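Local coordinates for protein 6-phosphogluconolactonase (PDB 3CSS) that probably hydrolyses 6-phosphogluconolactone to 6-phosphogluconate, the second step in the oxidative stage of the pentose phosphate pathway, at residues G164-H168 / S192-S196; A219-N225 / L257-E263; K224-V228 / P239-S243. One frame throughout, in Å; residues are numbered along the deposited sequence. Where two conformers were deposited one is given.

Contact 1. Residues G164-H168 / S192-S196; sequences GSDGH and SPTMS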
loop_
_atom_site.group_PDB
_atom_site.type_symbol
_atom_site.label_atom_id
_atom_site.label_comp_id
_atom_site.label_asym_id
_atom_site.label_seq_id
_atom_site.Cartn_x
_atom_site.Cartn_y
_atom_site.Cartn_z
ATOM N N GLY A 164 0.111 4.639 9.957
ATOM C CA GLY A 164 0.948 5.476 10.799
ATOM C C GLY A 164 0.221 5.919 12.042
ATOM O O GLY A 164 -1.017 5.958 12.090
ATOM N N SER A 165 1.003 6.319 13.044
ATOM C CA SER A 165 0.426 6.908 14.261
ATOM C C SER A 165 -0.321 8.233 14.001
ATOM O O SER A 165 -1.091 8.674 14.842
ATOM C CB SER A 165 1.489 7.121 15.319
ATOM O OG SER A 165 2.413 8.107 14.888
ATOM N N ASP A 166 -0.073 8.841 12.846
ATOM C CA ASP A 166 -0.786 10.029 12.388
ATOM C C ASP A 166 -2.114 9.716 11.683
ATOM O O ASP A 166 -2.811 10.638 11.232
ATOM C CB ASP A 166 0.119 10.850 11.479
ATOM C CG ASP A 166 0.370 10.187 10.136
ATOM O OD1 ASP A 166 0.234 8.953 10.048
ATOM O OD2 ASP A 166 0.687 10.904 9.150
ATOM N N GLY A 167 -2.444 8.427 11.544
ATOM C CA GLY A 167 -3.674 8.010 10.864
ATOM C C GLY A 167 -3.549 7.802 9.359
ATOM O O GLY A 167 -4.532 7.468 8.693
ATOM N N HIS A 168 -2.357 8.028 8.790
ATOM C CA HIS A 168 -2.151 7.851 7.362
ATOM C C HIS A 168 -2.050 6.362 6.999
ATOM O O HIS A 168 -1.781 5.513 7.850
ATOM C CB HIS A 168 -0.914 8.641 6.864
ATOM C CG HIS A 168 0.365 7.872 6.864
ATOM N ND1 HIS A 168 1.168 7.759 7.977
ATOM C CD2 HIS A 168 1.019 7.230 5.864
ATOM C CE1 HIS A 168 2.237 7.038 7.682
ATOM N NE2 HIS A 168 2.178 6.710 6.401
ATOM N N SER A 192 3.448 13.987 7.129
ATOM C CA SER A 192 2.934 14.821 8.196
ATOM C C SER A 192 4.067 15.082 9.211
ATOM O O SER A 192 5.127 14.438 9.129
ATOM C CB SER A 192 1.759 14.125 8.871
ATOM O OG SER A 192 2.189 13.006 9.618
ATOM N N PRO A 193 3.867 16.034 10.143
ATOM C CA PRO A 193 4.957 16.436 11.042
ATOM C C PRO A 193 5.654 15.329 11.840
ATOM O O PRO A 193 6.876 15.390 12.033
ATOM C CB PRO A 193 4.280 17.430 11.976
ATOM C CG PRO A 193 3.251 18.075 11.129
ATOM C CD PRO A 193 2.707 16.939 10.286
ATOM N N THR A 194 4.897 14.343 12.297
ATOM C CA THR A 194 5.464 13.247 13.103
ATOM C C THR A 194 6.145 12.141 12.289
ATOM O O THR A 194 6.829 11.276 12.875
ATOM C CB THR A 194 4.396 12.584 13.958
ATOM O OG1 THR A 194 3.390 12.004 13.107
ATOM C CG2 THR A 194 3.790 13.607 14.980
ATOM N N MET A 195 5.958 12.154 10.965
ATOM C CA MET A 195 6.329 11.023 10.121
ATOM C C MET A 195 7.606 11.252 9.330
ATOM O O MET A 195 7.879 12.377 8.863
ATOM C CB MET A 195 5.183 10.702 9.179
ATOM C CG MET A 195 3.908 10.294 9.917
ATOM S SD MET A 195 3.985 8.583 10.533
ATOM C CE MET A 195 4.214 8.807 12.286
ATOM N N SER A 196 8.364 10.164 9.172
ATOM C CA SER A 196 9.656 10.171 8.480
ATOM C C SER A 196 9.747 8.972 7.534
ATOM O O SER A 196 9.025 7.987 7.700
ATOM C CB SER A 196 10.776 10.097 9.506
ATOM O OG SER A 196 10.859 11.321 10.188
#

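Contact 2. Residues A219-N225 / L257-E263; sequences AAGKDKN and LDPGAGE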
loop_
_atom_site.group_PDB
_atom_site.type_symbol
_atom_site.label_atom_id
_atom_site.label_comp_id
_atom_site.label_asym_id
_atom_site.label_seq_id
_atom_site.Cartn_x
_atom_site.Cartn_y
_atom_site.Cartn_z
ATOM N N ALA A 219 -0.821 -3.552 11.155
ATOM C CA ALA A 219 -0.502 -2.435 12.073
ATOM C C ALA A 219 -0.261 -2.933 13.485
ATOM O O ALA A 219 -1.016 -3.742 14.020
ATOM C CB ALA A 219 -1.644 -1.370 12.072
ATOM N N ALA A 220 0.808 -2.433 14.086
ATOM C CA ALA A 220 1.201 -2.812 15.432
ATOM C C ALA A 220 1.594 -1.561 16.221
ATOM O O ALA A 220 2.239 -0.657 15.681
ATOM C CB ALA A 220 2.351 -3.796 15.369
ATOM N N GLY A 221 1.197 -1.538 17.491
ATOM C CA GLY A 221 1.546 -0.478 18.437
ATOM C C GLY A 221 0.350 0.238 19.039
ATOM O O GLY A 221 -0.632 0.548 18.365
ATOM N N LYS A 222 0.438 0.531 20.327
ATOM C CA LYS A 222 -0.617 1.288 21.014
ATOM C C LYS A 222 -0.842 2.633 20.337
ATOM O O LYS A 222 -1.958 3.166 20.358
ATOM C CB LYS A 222 -0.253 1.533 22.485
ATOM C CG LYS A 222 -1.446 1.538 23.445
ATOM C CD LYS A 222 -2.568 2.531 23.110
ATOM C CE LYS A 222 -3.904 1.888 23.398
ATOM N NZ LYS A 222 -3.832 0.436 23.044
ATOM N N ASP A 223 0.214 3.194 19.750
ATOM C CA ASP A 223 0.083 4.489 19.106
ATOM C C ASP A 223 -0.765 4.468 17.844
ATOM O O ASP A 223 -1.030 5.519 17.277
ATOM C CB ASP A 223 1.443 5.171 18.848
ATOM C CG ASP A 223 2.335 4.417 17.897
ATOM O OD1 ASP A 223 1.966 3.341 17.394
ATOM O OD2 ASP A 223 3.460 4.911 17.667
ATOM N N LYS A 224 -1.184 3.279 17.400
ATOM C CA LYS A 224 -2.121 3.158 16.287
ATOM C C LYS A 224 -3.555 2.906 16.702
ATOM O O LYS A 224 -4.441 2.824 15.820
ATOM C CB LYS A 224 -1.788 1.974 15.387
ATOM C CG LYS A 224 -0.389 1.685 15.191
ATOM C CD LYS A 224 0.246 2.658 14.392
ATOM C CE LYS A 224 1.376 1.911 13.731
ATOM N NZ LYS A 224 2.334 2.755 13.130
ATOM N N ASN A 225 -3.793 2.711 18.003
ATOM C CA ASN A 225 -5.118 2.313 18.472
ATOM C C ASN A 225 -6.181 3.341 18.100
ATOM O O ASN A 225 -7.258 2.972 17.688
ATOM C CB ASN A 225 -5.086 2.045 19.977
ATOM C CG ASN A 225 -6.423 1.544 20.525
ATOM O OD1 ASN A 225 -6.960 2.123 21.460
ATOM N ND2 ASN A 225 -6.947 0.460 19.953
ATOM N N LEU A 257 -3.720 -6.867 13.358
ATOM C CA LEU A 257 -3.332 -5.928 14.390
ATOM C C LEU A 257 -2.635 -6.671 15.509
ATOM O O LEU A 257 -2.913 -7.843 15.726
ATOM C CB LEU A 257 -4.576 -5.256 14.963
ATOM C CG LEU A 257 -5.507 -4.526 13.998
ATOM C CD1 LEU A 257 -6.672 -3.956 14.797
ATOM C CD2 LEU A 257 -4.757 -3.430 13.209
ATOM N N ASP A 258 -1.777 -5.974 16.254
ATOM C CA ASP A 258 -1.204 -6.552 17.457
ATOM C C ASP A 258 -2.071 -6.072 18.636
ATOM O O ASP A 258 -3.023 -5.304 18.427
ATOM C CB ASP A 258 0.287 -6.199 17.573
ATOM C CG ASP A 258 0.544 -4.858 18.210
ATOM O OD1 ASP A 258 1.653 -4.720 18.781
ATOM O OD2 ASP A 258 -0.321 -3.953 18.161
ATOM N N PRO A 259 -1.778 -6.546 19.858
ATOM C CA PRO A 259 -2.715 -6.260 20.945
ATOM C C PRO A 259 -2.876 -4.759 21.257
ATOM O O PRO A 259 -4.001 -4.306 21.519
ATOM C CB PRO A 259 -2.146 -7.050 22.126
ATOM C CG PRO A 259 -1.316 -8.132 21.496
ATOM C CD PRO A 259 -0.737 -7.503 20.259
ATOM N N GLY A 260 -1.785 -3.996 21.186
ATOM C CA GLY A 260 -1.860 -2.548 21.452
ATOM C C GLY A 260 -2.699 -1.815 20.417
ATOM O O GLY A 260 -3.539 -0.976 20.769
ATOM N N ALA A 261 -2.463 -2.113 19.137
ATOM C CA ALA A 261 -3.227 -1.510 18.018
ATOM C C ALA A 261 -4.710 -1.892 18.058
ATOM O O ALA A 261 -5.585 -1.083 17.767
ATOM C CB ALA A 261 -2.615 -1.858 16.641
ATOM N N GLY A 262 -4.982 -3.126 18.489
ATOM C CA GLY A 262 -6.348 -3.632 18.550
ATOM C C GLY A 262 -7.072 -3.488 19.876
ATOM O O GLY A 262 -8.171 -4.037 20.018
ATOM N N GLU A 263 -6.497 -2.758 20.840
ATOM C CA GLU A 263 -7.084 -2.643 22.185
ATOM C C GLU A 263 -8.538 -2.165 22.130
ATOM O O GLU A 263 -8.858 -1.182 21.455
ATOM C CB GLU A 263 -6.249 -1.717 23.077
ATOM C CG GLU A 263 -6.718 -1.663 24.544
ATOM C CD GLU A 263 -5.637 -1.196 25.526
ATOM O OE1 GLU A 263 -4.528 -0.796 25.102
ATOM O OE2 GLU A 263 -5.902 -1.249 26.748
#

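Contact 3. Residues K224-V228 / P239-S243; sequences KNWVV and PLPVS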
loop_
_atom_site.group_PDB
_atom_site.type_symbol
_atom_site.label_atom_id
_atom_site.label_comp_id
_atom_site.label_asym_id
_atom_site.label_seq_id
_atom_site.Cartn_x
_atom_site.Cartn_y
_atom_site.Cartn_z
ATOM N N LYS A 224 -1.184 3.279 17.400
ATOM C CA LYS A 224 -2.121 3.158 16.287
ATOM C C LYS A 224 -3.555 2.906 16.702
ATOM O O LYS A 224 -4.441 2.824 15.820
ATOM C CB LYS A 224 -1.788 1.974 15.387
ATOM C CG LYS A 224 -0.389 1.685 15.191
ATOM C CD LYS A 224 0.246 2.658 14.392
ATOM C CE LYS A 224 1.376 1.911 13.731
ATOM N NZ LYS A 224 2.334 2.755 13.130
ATOM N N ASN A 225 -3.793 2.711 18.003
ATOM C CA ASN A 225 -5.118 2.313 18.472
ATOM C C ASN A 225 -6.181 3.341 18.100
ATOM O O ASN A 225 -7.258 2.972 17.688
ATOM C CB ASN A 225 -5.086 2.045 19.977
ATOM C CG ASN A 225 -6.423 1.544 20.525
ATOM O OD1 ASN A 225 -6.960 2.123 21.460
ATOM N ND2 ASN A 225 -6.947 0.460 19.953
ATOM N N TRP A 226 -5.874 4.636 18.208
ATOM C CA TRP A 226 -6.871 5.648 17.876
ATOM C C TRP A 226 -7.228 5.605 16.401
ATOM O O TRP A 226 -8.349 5.937 16.000
ATOM C CB TRP A 226 -6.373 7.039 18.257
ATOM C CG TRP A 226 -5.324 7.673 17.367
ATOM C CD1 TRP A 226 -3.966 7.581 17.511
ATOM C CD2 TRP A 226 -5.547 8.501 16.219
ATOM N NE1 TRP A 226 -3.340 8.296 16.549
ATOM C CE2 TRP A 226 -4.272 8.874 15.728
ATOM C CE3 TRP A 226 -6.684 8.942 15.536
ATOM C CZ2 TRP A 226 -4.107 9.683 14.603
ATOM C CZ3 TRP A 226 -6.512 9.764 14.439
ATOM C CH2 TRP A 226 -5.243 10.120 13.982
ATOM N N VAL A 227 -6.246 5.219 15.592
ATOM C CA VAL A 227 -6.466 5.084 14.149
ATOM C C VAL A 227 -7.423 3.931 13.878
ATOM O O VAL A 227 -8.398 4.049 13.125
ATOM C CB VAL A 227 -5.124 4.865 13.412
ATOM C CG1 VAL A 227 -5.376 4.692 11.909
ATOM C CG2 VAL A 227 -4.126 6.035 13.723
ATOM N N VAL A 228 -7.120 2.783 14.462
ATOM C CA VAL A 228 -7.977 1.619 14.293
ATOM C C VAL A 228 -9.416 1.928 14.748
ATOM O O VAL A 228 -10.388 1.674 14.021
ATOM C CB VAL A 228 -7.386 0.449 15.136
ATOM C CG1 VAL A 228 -8.376 -0.705 15.213
ATOM C CG2 VAL A 228 -6.055 -0.042 14.560
ATOM N N PRO A 239 -10.642 11.636 17.630
ATOM C CA PRO A 239 -9.859 12.090 16.458
ATOM C C PRO A 239 -10.065 11.156 15.268
ATOM O O PRO A 239 -10.064 9.926 15.421
ATOM C CB PRO A 239 -8.395 12.029 16.930
ATOM C CG PRO A 239 -8.412 11.225 18.134
ATOM C CD PRO A 239 -9.779 11.171 18.731
ATOM N N LEU A 240 -10.255 11.751 14.097
ATOM C CA LEU A 240 -10.694 11.014 12.901
ATOM C C LEU A 240 -9.514 10.853 11.936
ATOM O O LEU A 240 -8.967 11.856 11.428
ATOM C CB LEU A 240 -11.880 11.739 12.250
ATOM C CG LEU A 240 -12.608 11.007 11.106
ATOM C CD1 LEU A 240 -14.054 11.474 10.996
ATOM C CD2 LEU A 240 -11.878 11.185 9.772
ATOM N N PRO A 241 -9.088 9.592 11.698
ATOM C CA PRO A 241 -7.897 9.371 10.857
ATOM C C PRO A 241 -8.212 9.487 9.379
ATOM O O PRO A 241 -9.310 9.117 8.960
ATOM C CB PRO A 241 -7.499 7.921 11.191
ATOM C CG PRO A 241 -8.786 7.251 11.501
ATOM C CD PRO A 241 -9.649 8.318 12.204
ATOM N N VAL A 242 -7.259 9.979 8.589
ATOM C CA VAL A 242 -7.464 10.095 7.162
ATOM C C VAL A 242 -7.782 8.701 6.555
ATOM O O VAL A 242 -8.580 8.595 5.598
ATOM C CB VAL A 242 -6.266 10.804 6.469
ATOM C CG1 VAL A 242 -5.085 9.887 6.445
ATOM C CG2 VAL A 242 -6.654 11.309 5.071
ATOM N N SER A 243 -7.272 7.639 7.198
ATOM C CA SER A 243 -7.509 6.276 6.708
ATOM C C SER A 243 -8.953 5.749 6.874
ATOM O O SER A 243 -9.274 4.655 6.392
ATOM C CB SER A 243 -6.493 5.314 7.328
ATOM O OG SER A 243 -6.578 5.367 8.733
HETATM O O HOH W 1 -10.048 7.771 17.240
#

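Contact 1. Residues G164-H168 / S192-S196
Asp166 and Ser192 face each other with matching first torsions: each chi1 is 70°, which tucks the terminal group between its own backbone N and carbonyl carbon and brings carboxylate and hydroxyl together. Ser192 OG donates to Asp166 OD2 at 2.6 Å, arriving on the anti side and 30° out of the carboxylate plane. The other oxygen serves its own segment. Asp166 OD1 accepts from His168 ND1 at 2.6 Å through its syn lone pair, with the oxygen lying in the plane of the imidazole ring. It also takes the backbone hydrogen of His168 N at 3.0 Å, this time from well above the carboxylate plane, which closes an Asx turn. Three donors therefore grip one carboxylate.

Met195 fills the space alongside. Its chain bends at chi2 and again at chi3, running obliquely across Asp166, so that CG lies 3.4 Å from Asp166 OD2, SD sits 3.7 Å from His168 CE1, and the terminal CE reaches Ser165 OG at 3.2 Å. The sulfur meets the imidazole obliquely. Phe173, stacked on the His168 ring and touching Met195 as well, adds a further neighbour to this cluster.

The backbone supports the geometry. Type I turns from Gly164 to Gly167 and from Ser192 to Met195 present the two faces, and Gly167 has a positive phi of 89°, a region glycine readily adopts.

The sequence GSDGH belongs to the signature motif of 6-phosphogluconolactonases, whose histidine is placed in the active site in relatives. The chain of bonds is consistent with a second-shell role for Ser192: it helps to position the carboxylate, which in turn probably helps to set the orientation of the His168 ring.

Contact 2. Residues A219-N225 / L257-E263
Ala261, Asn225 and Ala219 contribute the largest buried areas, and each uses a different kind of contact. The methyl of Ala261 is wedged into the bend of 219-225: its CB lies 3.6 Å from Ala219 O and equally far from Gly221 O, with Lys224 CB also close by. Its peptide is held by Asp258, whose OD2 accepts Ala261 N within the segment and, from the opposite face of the carboxylate, Gly221 N at 2.9 Å. That single oxygen thus ties both backbones together.

Asn225 extends its amide across to the other segment, CG lying anti to the backbone N (chi1 -177°). Both hydrogens of ND2 are spent there. One goes to Ala261 O at 3.0 Å, in the plane of the amide but above the carbonyl plane, with a nearly straight angle of 173°. The other goes to Glu263 O at 2.9 Å, on a lone pair of that carbonyl. Asn225 OD1 is taken by Arg229, so both ends of the amide are engaged.

Ala219 forms a parallel bridge with Leu257. Its O accepts Asp258 N at 3.2 Å, while its CB packs 3.9 Å from Leu257 CD2.

At the outer rim, one of two modelled conformers of Lys222 directs NZ to Gly260 O at 2.7 Å and to a salt bridge with Glu263 that is implausibly short; both bonds are therefore tentative.

The contact therefore begins where the neighbouring parallel strands 214-219 and 252-257 end, continues through the turns beyond them, and runs into the beginning of helix 225-232; strand 7-10 flanks Leu257 through Val8 and Ile10.

Contact 3. Residues K224-V228 / P239-S243
The indole of Trp226 turns its edge, near the ring plane, toward Pro239 O, which CE3 approaches to 3.5 Å. Its six-membered ring also rests against two prolines: CE3 lies 3.8 Å from Pro239 CB, and CZ3 lies 3.9 Å from Pro241 CB. One face of the indole is occupied by Val227 CG2 from its own helix, placed over the ring centre. NE1 is held by Ser165 O, which helps to fix the rotation of the ring.

A water also lies at the indole edge, in its plane, and donates to both Trp226 O and Pro239 O at 2.8 Å, linking the two backbones. From the next residue, Val227 CG1, anti to the backbone N (chi1 179°), touches Pro241 CB at 3.9 Å. Ser243 OG lies beside it in the conformer given, where its polar partner is Gly167 O.

Proline rings thus pack against the Trp226 and Val227 side chains, with a water-bridged carbonyl pair beside them, and join the start of helix 225-232 to the connection that follows it. Strand 214-219, this helix and the adjacent parallel strand 252-257 form a beta-alpha-beta crossover, consistent with the Rossmann-like fold of the family.

Overall arrangement
Contact 1 precedes the other two along the chain, whereas contacts 2 and 3 share Lys224 and Asn225, and their centres lie about 11 Å apart. Contact 3 is equally far, about 11 Å between centres, from contact 1 and is joined to it by polar links: Ser165 O lies 2.8 Å from Trp226 NE1, and Gly167 O lies 3.1 Å from Ser243 N. Contact 2, its centre about 15 Å from that of contact 1, touches it more lightly, with Ser165 CB 3.6 Å from Asp223 O. The start of helix 225-232 thus lies between the ends of strands 214-219 and 252-257 and the 164-168 turn, which probably lines the active site.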